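Local coordinates for protein fumarase E (Shigella flexneri 2a str. 2457T, PDB 3C8G) that probably catalyses the addition of water to fumarate to form malate, as a homodimeric member of the MtlR/FumE family, at residues Y88-H93 with S120-I125. Sequence-based numbering, arbitrary orientation.
Sequences YADITH and SNVNSI
The backbone carbonyl O of Asn121 meets the imidazole of His93, lying 3.2 Å from His93 CD2. Val122, at the N-cap position of helix 123-126, brings CG1 to 3.9 Å from Asp90 OD2; its side chain also packs on Ala162 of helix 158-166. Asn123 grips Asp90 twice, the aspartate having CG anti to its own carbonyl carbon (chi1 -78°), which sends the carboxylate toward the start of helix 123-126. Asn123 N gives a nearly straight bond to Asp90 OD1 (2.9 Å, 167°), and Asn123 ND2 a more bent one to the same oxygen at 2.9 Å, the two donors arriving on the syn side but from opposite faces of the carboxylate. The carboxylate and side-chain amide planes are nearly parallel, 13° apart, though offset, while Ala89 CB lies beside ND2. Ser124 takes the other oxygen: its N donates to the syn lone pair of Asp90 OD2 at 3.1 Å, and OG adds a weak bond at 3.3 Å. With both oxygens engaged, rotation of the carboxylate is restrained, and its charge may be stabilised by these N-H groups. An acidic side chain from helix 85-103 thus accepts the first N-H groups of helix 123-126 at its N-terminus, within the all-helical MtlR/FumE fold.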
loop_
_atom_site.group_PDB
_atom_site.type_symbol
_atom_site.label_atom_id
_atom_site.label_comp_id
_atom_site.label_asym_id
_atom_site.label_seq_id
_atom_site.Cartn_x
_atom_site.Cartn_y
_atom_site.Cartn_z
ATOM N N TYR B 88 10.111 10.621 -9.553
ATOM C CA TYR B 88 9.922 10.255 -8.166
ATOM C C TYR B 88 10.664 11.229 -7.234
ATOM O O TYR B 88 10.116 11.649 -6.197
ATOM C CB TYR B 88 10.352 8.819 -7.921
ATOM C CG TYR B 88 10.332 8.452 -6.483
ATOM C CD1 TYR B 88 11.479 8.536 -5.716
ATOM C CD2 TYR B 88 9.157 8.039 -5.875
ATOM C CE1 TYR B 88 11.454 8.210 -4.373
ATOM C CE2 TYR B 88 9.118 7.706 -4.555
ATOM C CZ TYR B 88 10.274 7.792 -3.800
ATOM O OH TYR B 88 10.241 7.448 -2.457
ATOM N N ALA B 89 11.900 11.579 -7.592
ATOM C CA ALA B 89 12.638 12.633 -6.879
ATOM C C ALA B 89 11.821 13.936 -6.837
ATOM O O ALA B 89 11.604 14.526 -5.775
ATOM C CB ALA B 89 14.002 12.866 -7.521
ATOM N N ASP B 90 11.327 14.353 -7.988
ATOM C CA ASP B 90 10.673 15.639 -8.059
ATOM C C ASP B 90 9.452 15.678 -7.141
ATOM O O ASP B 90 9.321 16.588 -6.304
ATOM C CB ASP B 90 10.292 16.001 -9.503
ATOM C CG ASP B 90 11.477 16.498 -10.336
ATOM O OD1 ASP B 90 12.660 16.376 -9.876
ATOM O OD2 ASP B 90 11.203 17.004 -11.469
ATOM N N ILE B 91 8.574 14.684 -7.288
ATOM C CA ILE B 91 7.291 14.724 -6.592
ATOM C C ILE B 91 7.530 14.541 -5.113
ATOM O O ILE B 91 6.926 15.210 -4.296
ATOM C CB ILE B 91 6.322 13.670 -7.092
ATOM C CG1 ILE B 91 6.118 13.829 -8.597
ATOM C CG2 ILE B 91 5.019 13.825 -6.357
ATOM C CD1 ILE B 91 5.134 12.852 -9.207
ATOM N N THR B 92 8.448 13.651 -4.775
ATOM C CA THR B 92 8.925 13.545 -3.403
ATOM C C THR B 92 9.373 14.919 -2.887
ATOM O O THR B 92 8.935 15.351 -1.830
ATOM C CB THR B 92 10.036 12.492 -3.305
ATOM O OG1 THR B 92 9.456 11.233 -3.632
ATOM C CG2 THR B 92 10.601 12.392 -1.892
ATOM N N HIS B 93 10.192 15.630 -3.655
ATOM C CA HIS B 93 10.625 16.948 -3.206
ATOM C C HIS B 93 9.457 17.889 -2.972
ATOM O O HIS B 93 9.435 18.589 -1.970
ATOM C CB HIS B 93 11.676 17.561 -4.128
ATOM C CG HIS B 93 13.026 16.909 -4.017
ATOM N ND1 HIS B 93 13.538 16.447 -2.821
ATOM C CD2 HIS B 93 13.971 16.647 -4.954
ATOM C CE1 HIS B 93 14.736 15.932 -3.024
ATOM N NE2 HIS B 93 15.029 16.058 -4.306
ATOM N N SER B 120 16.373 24.255 -7.142
ATOM C CA SER B 120 17.626 23.743 -7.708
ATOM C C SER B 120 17.690 22.214 -7.766
ATOM O O SER B 120 18.448 21.655 -8.540
ATOM C CB SER B 120 18.821 24.269 -6.912
ATOM O OG SER B 120 18.556 25.607 -6.524
ATOM N N ASN B 121 16.885 21.544 -6.959
ATOM C CA ASN B 121 16.809 20.091 -7.009
ATOM C C ASN B 121 15.519 19.552 -7.616
ATOM O O ASN B 121 15.188 18.388 -7.390
ATOM C CB ASN B 121 16.945 19.535 -5.603
ATOM C CG ASN B 121 18.279 19.846 -5.006
ATOM O OD1 ASN B 121 19.317 19.689 -5.659
ATOM N ND2 ASN B 121 18.270 20.329 -3.768
ATOM N N VAL B 122 14.784 20.403 -8.350
ATOM C CA VAL B 122 13.637 19.947 -9.128
ATOM C C VAL B 122 14.133 19.790 -10.553
ATOM O O VAL B 122 14.533 20.791 -11.189
ATOM C CB VAL B 122 12.467 20.947 -9.050
ATOM C CG1 VAL B 122 11.376 20.662 -10.120
ATOM C CG2 VAL B 122 11.875 21.024 -7.626
ATOM N N ASN B 123 14.133 18.549 -11.043
ATOM C CA ASN B 123 14.754 18.192 -12.327
ATOM C C ASN B 123 14.003 18.765 -13.519
ATOM O O ASN B 123 14.597 19.091 -14.547
ATOM C CB ASN B 123 14.803 16.680 -12.524
ATOM C CG ASN B 123 15.793 16.001 -11.630
ATOM O OD1 ASN B 123 16.997 16.077 -11.846
ATOM N ND2 ASN B 123 15.292 15.293 -10.639
ATOM N N SER B 124 12.686 18.861 -13.395
ATOM C CA SER B 124 11.890 19.408 -14.487
ATOM C C SER B 124 12.129 20.904 -14.641
ATOM O O SER B 124 11.883 21.471 -15.697
ATOM C CB SER B 124 10.408 19.077 -14.325
ATOM O OG SER B 124 9.908 19.604 -13.118
ATOM N N ILE B 125 12.660 21.532 -13.604
ATOM C CA ILE B 125 13.104 22.920 -13.716
ATOM C C ILE B 125 14.546 22.989 -14.239
ATOM O O ILE B 125 14.832 23.675 -15.203
ATOM C CB ILE B 125 12.960 23.655 -12.358
ATOM C CG1 ILE B 125 11.497 23.877 -12.048
ATOM C CG2 ILE B 125 13.683 24.964 -12.369
ATOM C CD1 ILE B 125 11.294 24.354 -10.659
#